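Local coordinates for protein muconate cycloisomerase (PDB 3MY9) that belongs to the enolase superfamily, pairing an N-terminal capping domain with a modified beta/alpha-barrel domain that holds magnesium, at residues A107-M110 with A111-I115; G81-I84 with K85-R88; A316-P319 with G320-L323; T120-S123 with V124-L128; D256-E259 with V260-R263. All blocks are in the same frame, centred on the assembly; numbering follows the deposited sequence.

Contact 1: residues A107-M110 with A111-I115; sequences AVEM and ALLDI
Met110 and Ala111 sit mid-helix, and with Glu109 they link one turn of helix 102-120 to the next. Ala111 N donates to Ala107 O over 3.1 Å, the donor tilted 34° from the carbonyl plane, while Ala111 CB rests 3.5 Å from that same Ala107 O. One residue earlier, Met110 O receives Asp114 N at 2.9 Å, and Asp114 CB packs 3.4 Å from Met110 O. The thioether chain of Met110, its CG swung anti to the backbone N (chi1 -154°), leads off to Leu358. Glu109 O takes Leu113 N at 2.9 Å, and Leu113 CG lies 3.2 Å from Glu109 O. The side chains of these two run alongside each other in the same direction, meeting through Glu109 CG and Leu113 CD1 at 4.0 Å. Only methylene is used there: the extended Glu109 chain carries its carboxylate onward, where OE1 and OE2 accept the consecutive backbone N-H groups of Leu279 and Met280 at the start of helix 279-292, an environment that would suit a negative charge. The whole is a regular i to i+4 alpha-helix, packed against helix 87-97 and strand 35-44 in the alpha+beta N-terminal domain of the enolase superfamily.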
loop_
_atom_site.group_PDB
_atom_site.type_symbol
_atom_site.label_atom_id
_atom_site.label_comp_id
_atom_site.label_asym_id
_atom_site.label_seq_id
_atom_site.Cartn_x
_atom_site.Cartn_y
_atom_site.Cartn_z
ATOM N N ALA A 107 37.540 16.518 -6.839
ATOM C CA ALA A 107 38.957 16.766 -7.176
ATOM C C ALA A 107 39.775 17.060 -5.928
ATOM O O ALA A 107 40.942 16.669 -5.834
ATOM C CB ALA A 107 39.106 17.921 -8.188
ATOM N N VAL A 108 39.176 17.757 -4.968
ATOM C CA VAL A 108 39.850 18.026 -3.702
ATOM C C VAL A 108 40.092 16.738 -2.922
ATOM O O VAL A 108 41.201 16.501 -2.463
ATOM C CB VAL A 108 39.052 18.995 -2.832
ATOM C CG1 VAL A 108 39.593 18.999 -1.418
ATOM C CG2 VAL A 108 39.097 20.397 -3.424
ATOM N N GLU A 109 39.053 15.904 -2.798
ATOM C CA GLU A 109 39.134 14.607 -2.110
ATOM C C GLU A 109 40.205 13.709 -2.741
ATOM O O GLU A 109 41.067 13.162 -2.057
ATOM C CB GLU A 109 37.773 13.915 -2.190
ATOM C CG GLU A 109 37.671 12.582 -1.460
ATOM C CD GLU A 109 36.474 11.769 -1.904
ATOM O OE1 GLU A 109 36.227 11.713 -3.124
ATOM O OE2 GLU A 109 35.768 11.192 -1.040
ATOM N N MET A 110 40.118 13.556 -4.050
ATOM C CA MET A 110 41.104 12.840 -4.868
ATOM C C MET A 110 42.559 13.226 -4.482
ATOM O O MET A 110 43.396 12.380 -4.150
ATOM C CB MET A 110 40.830 13.256 -6.319
ATOM C CG MET A 110 41.216 12.339 -7.407
ATOM S SD MET A 110 40.586 13.013 -8.967
ATOM C CE MET A 110 38.845 12.863 -8.738
ATOM N N ALA A 111 42.828 14.525 -4.524
ATOM C CA ALA A 111 44.156 15.053 -4.263
ATOM C C ALA A 111 44.610 14.791 -2.820
ATOM O O ALA A 111 45.762 14.442 -2.584
ATOM C CB ALA A 111 44.188 16.539 -4.580
ATOM N N LEU A 112 43.705 14.945 -1.857
ATOM C CA LEU A 112 44.069 14.717 -0.443
ATOM C C LEU A 112 44.366 13.250 -0.190
ATOM O O LEU A 112 45.253 12.932 0.600
ATOM C CB LEU A 112 42.955 15.162 0.516
ATOM C CG LEU A 112 43.038 16.577 1.059
ATOM C CD1 LEU A 112 43.304 17.585 -0.036
ATOM C CD2 LEU A 112 41.725 16.862 1.783
ATOM N N LEU A 113 43.606 12.367 -0.833
ATOM C CA LEU A 113 43.858 10.934 -0.750
ATOM C C LEU A 113 45.158 10.541 -1.468
ATOM O O LEU A 113 45.864 9.641 -1.008
ATOM C CB LEU A 113 42.658 10.131 -1.285
ATOM C CG LEU A 113 41.339 10.330 -0.535
ATOM C CD1 LEU A 113 40.150 9.523 -1.124
ATOM C CD2 LEU A 113 41.517 9.999 0.955
ATOM N N ASP A 114 45.483 11.232 -2.571
ATOM C CA ASP A 114 46.762 11.063 -3.277
ATOM C C ASP A 114 47.933 11.391 -2.323
ATOM O O ASP A 114 48.848 10.590 -2.145
ATOM C CB ASP A 114 46.782 11.978 -4.508
ATOM C CG ASP A 114 47.865 11.611 -5.537
ATOM O OD1 ASP A 114 48.371 10.462 -5.567
ATOM O OD2 ASP A 114 48.171 12.494 -6.365
ATOM N N ILE A 115 47.854 12.555 -1.674
ATOM C CA ILE A 115 48.861 12.976 -0.712
ATOM C C ILE A 115 48.965 12.005 0.457
ATOM O O ILE A 115 50.044 11.537 0.782
ATOM C CB ILE A 115 48.574 14.376 -0.147
ATOM C CG1 ILE A 115 48.736 15.459 -1.215
ATOM C CG2 ILE A 115 49.510 14.675 0.997
ATOM C CD1 ILE A 115 48.470 16.877 -0.666
#

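Contact 2: residues G81-I84 with K85-R88; sequences GAPI and KRVR
A type I beta turn spans Pro83 to Arg86 and delivers the chain into helix 87-97, with Arg86 at the N-cap position. Its closing bond runs from Arg86 N to Pro83 O, 2.9 Å long and fairly straight at the hydrogen (157°). At the acceptor it is less direct, since the donor stands above the carbonyl plane of Pro83, 48° out of it, in keeping with the tight curl of the turn. The same oxygen, Pro83 O, is approached by Arg86 CB at 3.6 Å. Arg86 then sets CG beside its own backbone N (chi1 -61°), which leaves Arg86 CG 4.4 Å from Pro83 CB, near the proline ring but only at the margin of contact. From there the chain runs extended from CG to NE and carries the guanidinium beyond the turn. Its charge is used twice, by NH1 in a salt bridge with Asp134 of the second subunit and by NH2 in another with Glu89 of the same chain. Farther along, Val87 presents its CG2 methyl 3.3 Å from Ile84 O, the carbonyl of the turn's central peptide. The Ile84 side chain points away from 85-88 and packs on Ile115 of helix 102-120, the helix that Val87 also touches. Buried isoleucine and valine thus face inward while the arginine reaches the second subunit. This is the arrangement of a beta turn that leads straight into a helix N-terminus, here at a subunit interface of the N-terminal domain.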
loop_
_atom_site.group_PDB
_atom_site.type_symbol
_atom_site.label_atom_id
_atom_site.label_comp_id
_atom_site.label_asym_id
_atom_site.label_seq_id
_atom_site.Cartn_x
_atom_site.Cartn_y
_atom_site.Cartn_z
ATOM N N GLY A 81 44.957 25.062 4.940
ATOM C CA GLY A 81 45.039 24.759 6.368
ATOM C C GLY A 81 44.477 23.389 6.768
ATOM O O GLY A 81 44.911 22.809 7.769
ATOM N N ALA A 82 43.541 22.860 5.976
ATOM C CA ALA A 82 42.804 21.635 6.322
ATOM C C ALA A 82 43.717 20.433 6.622
ATOM O O ALA A 82 44.709 20.220 5.928
ATOM C CB ALA A 82 41.840 21.289 5.217
ATOM N N PRO A 83 43.383 19.641 7.666
ATOM C CA PRO A 83 44.221 18.459 7.940
ATOM C C PRO A 83 43.963 17.321 6.955
ATOM O O PRO A 83 42.834 16.861 6.817
ATOM C CB PRO A 83 43.856 18.071 9.385
ATOM C CG PRO A 83 42.969 19.222 9.915
ATOM C CD PRO A 83 42.360 19.855 8.707
ATOM N N ILE A 84 45.020 16.872 6.281
ATOM C CA ILE A 84 44.904 15.948 5.153
ATOM C C ILE A 84 44.397 14.560 5.561
ATOM O O ILE A 84 43.807 13.887 4.749
ATOM C CB ILE A 84 46.253 15.824 4.388
ATOM C CG1 ILE A 84 46.625 17.170 3.760
ATOM C CG2 ILE A 84 46.176 14.775 3.277
ATOM C CD1 ILE A 84 48.097 17.272 3.403
ATOM N N LYS A 85 44.644 14.141 6.802
ATOM C CA LYS A 85 44.058 12.912 7.362
ATOM C C LYS A 85 42.553 13.016 7.579
ATOM O O LYS A 85 41.921 11.993 7.812
ATOM C CB LYS A 85 44.644 12.580 8.742
ATOM C CG LYS A 85 46.068 12.096 8.820
ATOM C CD LYS A 85 46.658 12.357 10.262
ATOM C CE LYS A 85 46.482 11.154 11.193
ATOM N NZ LYS A 85 47.317 11.142 12.399
ATOM N N ARG A 86 41.960 14.209 7.534
ATOM C CA ARG A 86 40.503 14.344 7.781
ATOM C C ARG A 86 39.706 14.668 6.531
ATOM O O ARG A 86 39.025 15.686 6.465
ATOM C CB ARG A 86 40.208 15.391 8.851
ATOM C CG ARG A 86 40.814 15.057 10.178
ATOM C CD ARG A 86 40.246 15.951 11.296
ATOM N NE ARG A 86 40.811 15.572 12.580
ATOM C CZ ARG A 86 40.179 15.657 13.747
ATOM N NH1 ARG A 86 40.809 15.267 14.841
ATOM N NH2 ARG A 86 38.927 16.135 13.839
ATOM N N VAL A 87 39.748 13.755 5.575
ATOM C CA VAL A 87 39.087 13.930 4.296
ATOM C C VAL A 87 37.547 14.022 4.399
ATOM O O VAL A 87 36.931 14.927 3.829
ATOM C CB VAL A 87 39.487 12.786 3.353
ATOM C CG1 VAL A 87 38.856 12.974 1.989
ATOM C CG2 VAL A 87 41.052 12.724 3.266
ATOM N N ARG A 88 36.932 13.089 5.129
ATOM C CA ARG A 88 35.482 13.099 5.289
ATOM C C ARG A 88 35.023 14.360 5.992
ATOM O O ARG A 88 33.954 14.878 5.686
ATOM C CB ARG A 88 34.964 11.868 6.042
ATOM C CG ARG A 88 33.503 11.530 5.672
ATOM C CD ARG A 88 32.902 10.439 6.557
ATOM N NE ARG A 88 33.702 9.203 6.625
ATOM C CZ ARG A 88 33.556 8.162 5.826
ATOM N NH1 ARG A 88 32.681 8.194 4.841
ATOM N NH2 ARG A 88 34.314 7.083 5.995
#

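Contact 3: residues A316-P319 with G320-L323; sequences AATP and GISL
The backbone from Thr318 to Ile321 folds into a type I beta turn, closed by Ile321 N donating to Thr318 O at 3.0 Å with the donor 38° out of the carbonyl plane. It follows the end of helix 305-316, on the way to strand 326-327 of the barrel domain, and runs directly into an inverse gamma turn centred on Ile321. Pro319 suits its place in the turn, as its ring already fixes phi near -61°. Arg133 binds the corner through both terminal nitrogens, NH1 to Thr318 O and NH2 to Pro319 O, so that Thr318 O holds two donors. The side chains of Thr318 and Ile321 slant across each other, Thr318 CG2 lying 3.7 Å from Ile321 CD1 and 3.8 Å from Ile321 CG1. The first torsion of Thr318 (chi1 -51°) divides its branches by chemistry: the methyl goes to the isoleucine, while OG1 hydrogen-bonds to Leu314 O and to Gln283 NE2. Both Thr318 and Ile321 also press on Met286 of helix 279-292. The gamma turn itself is closed by a weak bond of 2.9 Å from Ser322 N to Gly320 O, and Ser322 OG adds a second weak bond to Gly320 O at 3.5 Å.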
loop_
_atom_site.group_PDB
_atom_site.type_symbol
_atom_site.label_atom_id
_atom_site.label_comp_id
_atom_site.label_asym_id
_atom_site.label_seq_id
_atom_site.Cartn_x
_atom_site.Cartn_y
_atom_site.Cartn_z
ATOM N N ALA A 316 38.423 -0.690 -7.789
ATOM C CA ALA A 316 39.315 -1.702 -7.253
ATOM C C ALA A 316 38.966 -2.085 -5.802
ATOM O O ALA A 316 39.153 -3.242 -5.395
ATOM C CB ALA A 316 40.751 -1.201 -7.343
ATOM N N ALA A 317 38.475 -1.105 -5.045
ATOM C CA ALA A 317 38.210 -1.237 -3.597
ATOM C C ALA A 317 36.726 -1.408 -3.262
ATOM O O ALA A 317 36.350 -1.372 -2.079
ATOM C CB ALA A 317 38.743 0.011 -2.874
ATOM N N THR A 318 35.873 -1.564 -4.276
ATOM C CA THR A 318 34.405 -1.527 -4.058
ATOM C C THR A 318 33.774 -2.757 -4.722
ATOM O O THR A 318 33.394 -2.725 -5.869
ATOM C CB THR A 318 33.798 -0.226 -4.574
ATOM O OG1 THR A 318 34.535 0.884 -4.052
ATOM C CG2 THR A 318 32.313 -0.088 -4.143
ATOM N N PRO A 319 33.679 -3.860 -3.983
ATOM C CA PRO A 319 33.387 -5.162 -4.582
ATOM C C PRO A 319 32.040 -5.237 -5.307
ATOM O O PRO A 319 31.929 -5.954 -6.308
ATOM C CB PRO A 319 33.400 -6.119 -3.377
ATOM C CG PRO A 319 33.212 -5.240 -2.170
ATOM C CD PRO A 319 33.798 -3.916 -2.521
ATOM N N GLY A 320 31.042 -4.477 -4.831
ATOM C CA GLY A 320 29.712 -4.456 -5.441
ATOM C C GLY A 320 29.684 -3.842 -6.843
ATOM O O GLY A 320 28.728 -4.036 -7.586
ATOM N N ILE A 321 30.729 -3.119 -7.227
ATOM C CA ILE A 321 30.791 -2.593 -8.588
ATOM C C ILE A 321 31.409 -3.683 -9.412
ATOM O O ILE A 321 32.586 -3.655 -9.701
ATOM C CB ILE A 321 31.573 -1.278 -8.703
ATOM C CG1 ILE A 321 30.985 -0.241 -7.753
ATOM C CG2 ILE A 321 31.570 -0.766 -10.143
ATOM C CD1 ILE A 321 31.795 1.046 -7.645
ATOM N N SER A 322 30.586 -4.652 -9.777
ATOM C CA SER A 322 31.030 -5.903 -10.384
ATOM C C SER A 322 30.714 -6.008 -11.875
ATOM O O SER A 322 31.050 -7.007 -12.501
ATOM C CB SER A 322 30.345 -7.067 -9.665
ATOM O OG SER A 322 28.937 -6.829 -9.607
ATOM N N LEU A 323 30.071 -4.988 -12.438
ATOM C CA LEU A 323 29.664 -5.018 -13.846
ATOM C C LEU A 323 30.677 -4.403 -14.831
ATOM O O LEU A 323 30.412 -4.370 -16.030
ATOM C CB LEU A 323 28.304 -4.345 -14.001
ATOM C CG LEU A 323 27.168 -5.152 -13.375
ATOM C CD1 LEU A 323 25.887 -4.288 -13.242
ATOM C CD2 LEU A 323 26.948 -6.415 -14.205
#

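Contact 4: residues T120-S123 with V124-L128; sequences TGLS and VADLL
Asp126 folds back on Ser123, and its side chain can be followed outward atom by atom. Its CB lies 3.2 Å from Ser123 O and, on the leucine side, 3.7 Å from Leu122 CD2. With CG set beside the backbone N (chi1 -63°), the carboxylate is turned back along the chain toward the start of the turn. At the tip, OD2 accepts Ser123 N over a short 2.6 Å, the donor standing 42° out of the carboxylate plane; OD2 also has Leu122 CD2 at 3.6 Å. In return, Asp126 N appears to donate to Ser123 OG, although the serine oxygen is modelled too close to the carboxylate for its position to be sure. The backbone adds a bond from Leu127 N to Ser123 O, 3.2 Å. The two leucines slant across each other, Leu122 CD1 3.6 Å from Leu127 CD2, and both also pack on the second subunit, Leu122 on its Thr120 and Leu127 on its Leu122. Between helix 102-120 and strand 135-142, the aspartate carboxylate accepts the serine N-H and the serine hydroxyl probably accepts the aspartate N-H: the reciprocal pattern of a capping box, its second half less sure, on a single helical turn at a subunit interface.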
loop_
_atom_site.group_PDB
_atom_site.type_symbol
_atom_site.label_atom_id
_atom_site.label_comp_id
_atom_site.label_asym_id
_atom_site.label_seq_id
_atom_site.Cartn_x
_atom_site.Cartn_y
_atom_site.Cartn_z
ATOM N N THR A 120 52.062 7.745 3.297
ATOM C CA THR A 120 51.986 6.554 4.118
ATOM C C THR A 120 52.358 5.263 3.395
ATOM O O THR A 120 52.330 4.195 4.009
ATOM C CB THR A 120 50.562 6.411 4.672
ATOM O OG1 THR A 120 49.611 6.489 3.597
ATOM C CG2 THR A 120 50.289 7.515 5.666
ATOM N N GLY A 121 52.699 5.348 2.105
ATOM C CA GLY A 121 52.976 4.162 1.296
ATOM C C GLY A 121 51.754 3.339 0.936
ATOM O O GLY A 121 51.857 2.131 0.725
ATOM N N LEU A 122 50.589 3.981 0.868
ATOM C CA LEU A 122 49.346 3.296 0.556
ATOM C C LEU A 122 48.735 3.861 -0.712
ATOM O O LEU A 122 48.817 5.064 -0.968
ATOM C CB LEU A 122 48.333 3.476 1.703
ATOM C CG LEU A 122 48.622 2.732 3.012
ATOM C CD1 LEU A 122 47.554 3.095 4.081
ATOM C CD2 LEU A 122 48.699 1.215 2.790
ATOM N N SER A 123 48.098 3.000 -1.492
ATOM C CA SER A 123 47.254 3.458 -2.581
ATOM C C SER A 123 45.913 3.989 -2.050
ATOM O O SER A 123 45.525 3.755 -0.890
ATOM C CB SER A 123 46.971 2.315 -3.535
ATOM O OG SER A 123 46.176 1.322 -2.913
ATOM N N VAL A 124 45.184 4.668 -2.927
ATOM C CA VAL A 124 43.851 5.110 -2.619
ATOM C C VAL A 124 42.919 3.914 -2.346
ATOM O O VAL A 124 42.150 3.942 -1.386
ATOM C CB VAL A 124 43.335 6.068 -3.712
ATOM C CG1 VAL A 124 41.874 6.333 -3.534
ATOM C CG2 VAL A 124 44.144 7.380 -3.645
ATOM N N ALA A 125 42.991 2.860 -3.157
ATOM C CA ALA A 125 42.248 1.620 -2.848
ATOM C C ALA A 125 42.495 1.143 -1.397
ATOM O O ALA A 125 41.560 0.782 -0.695
ATOM C CB ALA A 125 42.619 0.518 -3.831
ATOM N N ASP A 126 43.763 1.121 -0.987
ATOM C CA ASP A 126 44.182 0.725 0.369
ATOM C C ASP A 126 43.476 1.528 1.462
ATOM O O ASP A 126 43.149 0.987 2.501
ATOM C CB ASP A 126 45.693 0.956 0.573
ATOM C CG ASP A 126 46.570 0.130 -0.347
ATOM O OD1 ASP A 126 46.123 -0.944 -0.787
ATOM O OD2 ASP A 126 47.739 0.549 -0.589
ATOM N N LEU A 127 43.320 2.827 1.221
ATOM C CA LEU A 127 42.657 3.756 2.121
ATOM C C LEU A 127 41.125 3.679 2.081
ATOM O O LEU A 127 40.434 4.392 2.850
ATOM C CB LEU A 127 43.080 5.176 1.768
ATOM C CG LEU A 127 44.574 5.460 1.961
ATOM C CD1 LEU A 127 44.942 6.788 1.321
ATOM C CD2 LEU A 127 44.894 5.448 3.453
ATOM N N LEU A 128 40.600 2.862 1.166
ATOM C CA LEU A 128 39.167 2.691 0.977
ATOM C C LEU A 128 38.735 1.260 1.318
ATOM O O LEU A 128 37.693 0.781 0.855
ATOM C CB LEU A 128 38.799 3.032 -0.483
ATOM C CG LEU A 128 38.978 4.519 -0.829
ATOM C CD1 LEU A 128 38.572 4.797 -2.267
ATOM C CD2 LEU A 128 38.214 5.428 0.146
#

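Contact 5: residues D256-E259 with V260-R263; sequences DLME and VVRR
Glu259 and Arg263 are joined by a salt bridge whose short limb runs from Arg263 NH2 to Glu259 OE2, 2.6 Å. The oxygen lies at the edge of the Arg263 guanidinium, close to its plane, and is met on its anti side, although the bond is bent at the hydrogen and the carboxylate and guanidinium planes stand 72° apart. The same Glu259 OE2 takes a second, weak bond from Arg262 NH1 at 3.0 Å, bent to 120° at the hydrogen. Shape explains the convergence: Glu259 bends at chi2 (65°) to bring its carboxylate to the two arginines ahead of it in the chain, Arg263 kinks at two torsions to reach it, and Arg262 stretches out alongside. Glu259 OE1 meanwhile binds Arg263 of the fourth subunit, whose own Glu259 repays the bond to this chain's Arg263.

The helix itself keeps its usual i to i+4 bonds, among them Arg263 N to Glu259 O at 2.9 Å and Val261 N to Leu257 O at 2.8 Å. On another face the contacts become apolar. Leu257 CD1 touches Val261 CG2 at 4.1 Å, and Met258, lying beside the valine, brings CE to 4.0 Å from Val261 CB. Leu257 and Met258 continue onto Ile288 of helix 279-292, the next long helix of the barrel wall. One carboxylate thus balances arginines within its own helix and across the subunit boundary, which suggests that the C-terminal part of helix 254-263, in the beta-alpha-beta unit with strands 245-247 and 268-270, is held against the fourth subunit partly by shared charge.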
loop_
_atom_site.group_PDB
_atom_site.type_symbol
_atom_site.label_atom_id
_atom_site.label_comp_id
_atom_site.label_asym_id
_atom_site.label_seq_id
_atom_site.Cartn_x
_atom_site.Cartn_y
_atom_site.Cartn_z
ATOM N N ASP A 256 18.605 9.102 -4.514
ATOM C CA ASP A 256 17.922 8.491 -5.641
ATOM C C ASP A 256 17.883 6.970 -5.412
ATOM O O ASP A 256 16.881 6.322 -5.687
ATOM C CB ASP A 256 18.637 8.762 -6.996
ATOM C CG ASP A 256 18.634 10.233 -7.405
ATOM O OD1 ASP A 256 17.827 11.032 -6.902
ATOM O OD2 ASP A 256 19.452 10.599 -8.276
ATOM N N LEU A 257 18.980 6.409 -4.943
ATOM C CA LEU A 257 19.083 4.979 -4.819
ATOM C C LEU A 257 18.045 4.470 -3.830
ATOM O O LEU A 257 17.357 3.512 -4.133
ATOM C CB LEU A 257 20.491 4.543 -4.421
ATOM C CG LEU A 257 20.694 3.026 -4.214
ATOM C CD1 LEU A 257 20.358 2.226 -5.479
ATOM C CD2 LEU A 257 22.116 2.772 -3.768
ATOM N N MET A 258 17.884 5.124 -2.682
ATOM C CA MET A 258 16.835 4.698 -1.737
ATOM C C MET A 258 15.440 4.687 -2.355
ATOM O O MET A 258 14.631 3.809 -2.056
ATOM C CB MET A 258 16.833 5.513 -0.427
ATOM C CG MET A 258 18.022 5.158 0.503
ATOM S SD MET A 258 18.157 3.478 1.253
ATOM C CE MET A 258 17.083 2.435 0.331
ATOM N N GLU A 259 15.162 5.643 -3.240
ATOM C CA GLU A 259 13.868 5.661 -3.929
ATOM C C GLU A 259 13.780 4.573 -5.010
ATOM O O GLU A 259 12.730 3.970 -5.203
ATOM C CB GLU A 259 13.607 7.031 -4.517
ATOM C CG GLU A 259 12.178 7.207 -4.995
ATOM C CD GLU A 259 11.139 7.149 -3.859
ATOM O OE1 GLU A 259 11.423 7.520 -2.696
ATOM O OE2 GLU A 259 10.014 6.714 -4.150
ATOM N N VAL A 260 14.879 4.326 -5.714
ATOM C CA VAL A 260 14.926 3.262 -6.684
ATOM C C VAL A 260 14.648 1.916 -5.968
ATOM O O VAL A 260 13.885 1.103 -6.471
ATOM C CB VAL A 260 16.277 3.264 -7.443
ATOM C CG1 VAL A 260 16.536 1.970 -8.204
ATOM C CG2 VAL A 260 16.359 4.499 -8.387
ATOM N N VAL A 261 15.284 1.682 -4.817
ATOM C CA VAL A 261 15.073 0.446 -4.079
ATOM C C VAL A 261 13.624 0.348 -3.644
ATOM O O VAL A 261 12.995 -0.665 -3.841
ATOM C CB VAL A 261 15.986 0.345 -2.856
ATOM C CG1 VAL A 261 15.655 -0.875 -2.005
ATOM C CG2 VAL A 261 17.452 0.342 -3.297
ATOM N N ARG A 262 13.099 1.431 -3.086
ATOM C CA ARG A 262 11.747 1.454 -2.530
ATOM C C ARG A 262 10.702 1.159 -3.585
ATOM O O ARG A 262 9.676 0.532 -3.294
ATOM C CB ARG A 262 11.479 2.835 -1.962
ATOM C CG ARG A 262 10.128 3.008 -1.311
ATOM C CD ARG A 262 9.948 4.443 -0.767
ATOM N NE ARG A 262 8.540 4.693 -0.489
ATOM C CZ ARG A 262 7.617 5.002 -1.405
ATOM N NH1 ARG A 262 7.947 5.142 -2.677
ATOM N NH2 ARG A 262 6.349 5.186 -1.024
ATOM N N ARG A 263 10.939 1.662 -4.798
ATOM C CA ARG A 263 10.005 1.466 -5.894
ATOM C C ARG A 263 10.381 0.224 -6.718
ATOM O O ARG A 263 9.655 -0.128 -7.634
ATOM C CB ARG A 263 9.982 2.692 -6.823
ATOM C CG ARG A 263 9.644 4.005 -6.142
ATOM C CD ARG A 263 8.158 4.275 -6.072
ATOM N NE ARG A 263 7.709 5.127 -7.176
ATOM C CZ ARG A 263 7.909 6.437 -7.256
ATOM N NH1 ARG A 263 7.457 7.093 -8.304
ATOM N NH2 ARG A 263 8.581 7.097 -6.314
#

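Following the chain, contact 2 comes first, then contact 1, contact 4, contact 5 and contact 3; each is local, and none nests within or crosses another. Contact 2 turns the chain into helix 87-97, and Ile84 and Val87 pack on helix 102-120, which carries contact 1. That helix ends at Thr120, where contact 4 begins, and Val124 of contact 4 folds back against Leu113. Contact 4 leads toward the first barrel strand and is touched by contact 3 through Ala317, so the loop after helix 305-316 meets the N-terminal domain there. Contact 5 stands apart on a barrel helix, its nearest atoms about 10 Å from contact 3. Contacts 2, 3 and 4 all meet the second subunit.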